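Side-chain contact in probable dipeptidase (Pseudomonas aeruginosa, PDB 3B40), which probably acts as a metal-dependent dipeptidase of the membrane dipeptidase (M19) family, hydrolysing dipeptides: residues Gln197-Leu202 / Glu220-Leu225. The protein carries 11 engineered substitutions. Numbering follows the deposited sequence.
Sequences QAVERL and EQVAAL
A chi1 of 171° swings CG1 of V199 opposite the backbone N and leaves CG2 beside it, and this fork reaches two residues of the next helix: CG1 meets L225 and CG2 meets V222. In the TIM-barrel fold of the M19 family, consecutive beta-alpha units place neighbouring helices side by side on the outside of the parallel sheet, and helices 193-205 and 216-225 are such a pair, joined through strand 208-210. Between segments 197-202 and 220-225 the direct packing passes through a single residue of the first, V199, which illustrates how one branched side chain can serve two partners.

CG2 of V222 faces CG2 of V199 at 4.2 Å, a loose methyl-to-methyl contact. Both valines also rest on I209 of the strand beneath, so the pair belongs to the layer between helices and barrel. L225 engages differently. CG1 of V199 lies 3.8 Å from CB of L225 and equally near its carbonyl carbon, so the methyl packs against the root of the leucine, and the two side chains run roughly perpendicular. This second contact lies toward the solvent side, where L225 is exposed.

No direct hydrogen bond links the segments, but a water bridges them on the side where E200 and L225 are exposed. E200 turns its carboxylate toward the gap through a bend at chi2 (63°). Its OE1 forms a salt bridge with R227, just beyond the second helix, while OE2 accepts a hydrogen bond from the water. That water donates both its hydrogens across the gap, one to OE2 of E200 and one to the backbone O of L225, each at 2.9 Å.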
loop_
_atom_site.group_PDB
_atom_site.type_symbol
_atom_site.label_atom_id
_atom_site.label_comp_id
_atom_site.label_asym_id
_atom_site.label_seq_id
_atom_site.Cartn_x
_atom_site.Cartn_y
_atom_site.Cartn_z
ATOM N N GLN A 197 7.971 17.889 11.992
ATOM C CA GLN A 197 8.714 17.353 13.110
ATOM C C GLN A 197 8.713 15.815 13.077
ATOM O O GLN A 197 9.697 15.193 13.473
ATOM C CB GLN A 197 8.118 17.881 14.427
ATOM C CG GLN A 197 8.351 19.391 14.602
ATOM C CD GLN A 197 7.653 19.992 15.806
ATOM O OE1 GLN A 197 7.362 19.306 16.777
ATOM N NE2 GLN A 197 7.445 21.304 15.771
ATOM N N ALA A 198 7.618 15.209 12.604
ATOM C CA ALA A 198 7.559 13.738 12.440
ATOM C C ALA A 198 8.633 13.221 11.460
ATOM O O ALA A 198 9.198 12.159 11.667
ATOM C CB ALA A 198 6.166 13.296 12.004
ATOM N N VAL A 199 8.925 13.975 10.413
ATOM C CA VAL A 199 9.939 13.557 9.454
ATOM C C VAL A 199 11.350 13.452 10.095
ATOM O O VAL A 199 12.079 12.471 9.887
ATOM C CB VAL A 199 10.022 14.520 8.254
ATOM C CG1 VAL A 199 11.251 14.180 7.384
ATOM C CG2 VAL A 199 8.701 14.492 7.419
ATOM N N GLU A 200 11.725 14.491 10.831
ATOM C CA GLU A 200 12.953 14.468 11.631
ATOM C C GLU A 200 12.952 13.289 12.633
ATOM O O GLU A 200 13.953 12.558 12.763
ATOM C CB GLU A 200 13.165 15.821 12.346
ATOM C CG GLU A 200 14.494 15.918 13.176
ATOM C CD GLU A 200 15.776 15.812 12.353
ATOM O OE1 GLU A 200 16.832 15.461 12.932
ATOM O OE2 GLU A 200 15.765 16.107 11.141
ATOM N N ARG A 201 11.842 13.095 13.347
ATOM C CA ARG A 201 11.760 12.012 14.339
ATOM C C ARG A 201 11.919 10.640 13.709
ATOM O O ARG A 201 12.622 9.801 14.252
ATOM C CB ARG A 201 10.471 12.088 15.179
ATOM C CG ARG A 201 10.350 11.040 16.310
ATOM C CD ARG A 201 11.461 11.128 17.355
ATOM N NE ARG A 201 11.575 12.465 17.912
ATOM C CZ ARG A 201 10.797 12.955 18.869
ATOM N NH1 ARG A 201 9.819 12.203 19.403
ATOM N NH2 ARG A 201 10.995 14.216 19.280
ATOM N N LEU A 202 11.301 10.436 12.544
ATOM C CA LEU A 202 11.409 9.155 11.814
ATOM C C LEU A 202 12.834 8.906 11.316
ATOM O O LEU A 202 13.354 7.765 11.366
ATOM C CB LEU A 202 10.419 9.146 10.626
ATOM C CG LEU A 202 8.961 9.038 11.124
ATOM C CD1 LEU A 202 7.949 9.316 10.037
ATOM C CD2 LEU A 202 8.653 7.693 11.807
ATOM N N GLU A 220 6.398 16.380 -1.362
ATOM C CA GLU A 220 7.483 17.286 -1.708
ATOM C C GLU A 220 8.224 17.713 -0.457
ATOM O O GLU A 220 9.447 17.818 -0.474
ATOM C CB GLU A 220 6.956 18.507 -2.483
ATOM C CG GLU A 220 6.594 18.174 -3.944
ATOM C CD GLU A 220 5.817 19.283 -4.642
ATOM O OE1 GLU A 220 5.368 20.238 -3.974
ATOM O OE2 GLU A 220 5.622 19.183 -5.859
ATOM N N GLN A 221 7.467 17.957 0.617
ATOM C CA GLN A 221 8.009 18.376 1.913
ATOM C C GLN A 221 8.736 17.240 2.604
ATOM O O GLN A 221 9.774 17.462 3.222
ATOM C CB GLN A 221 6.894 18.957 2.788
ATOM C CG GLN A 221 6.366 20.267 2.214
ATOM C CD GLN A 221 5.091 20.758 2.841
ATOM O OE1 GLN A 221 4.729 20.419 3.980
ATOM N NE2 GLN A 221 4.406 21.596 2.107
ATOM N N VAL A 222 8.219 16.025 2.490
ATOM C CA VAL A 222 8.958 14.882 3.035
ATOM C C VAL A 222 10.319 14.819 2.322
ATOM O O VAL A 222 11.339 14.713 2.985
ATOM C CB VAL A 222 8.215 13.517 2.875
ATOM C CG1 VAL A 222 9.159 12.324 3.194
ATOM C CG2 VAL A 222 7.021 13.450 3.756
ATOM N N ALA A 223 10.319 14.913 0.985
ATOM C CA ALA A 223 11.576 14.844 0.217
ATOM C C ALA A 223 12.599 15.937 0.637
ATOM O O ALA A 223 13.759 15.626 0.900
ATOM C CB ALA A 223 11.286 14.880 -1.274
ATOM N N ALA A 224 12.148 17.187 0.758
ATOM C CA ALA A 224 13.007 18.307 1.175
ATOM C C ALA A 224 13.535 18.141 2.608
ATOM O O ALA A 224 14.602 18.632 2.933
ATOM C CB ALA A 224 12.261 19.644 1.022
ATOM N N LEU A 225 12.794 17.428 3.447
ATOM C CA LEU A 225 13.108 17.340 4.850
ATOM C C LEU A 225 13.825 16.044 5.247
ATOM O O LEU A 225 14.543 16.035 6.257
ATOM C CB LEU A 225 11.825 17.521 5.669
ATOM C CG LEU A 225 11.206 18.915 5.676
ATOM C CD1 LEU A 225 9.860 18.869 6.400
ATOM C CD2 LEU A 225 12.129 19.907 6.331
HETATM O O HOH W 1 14.117 17.121 8.956
#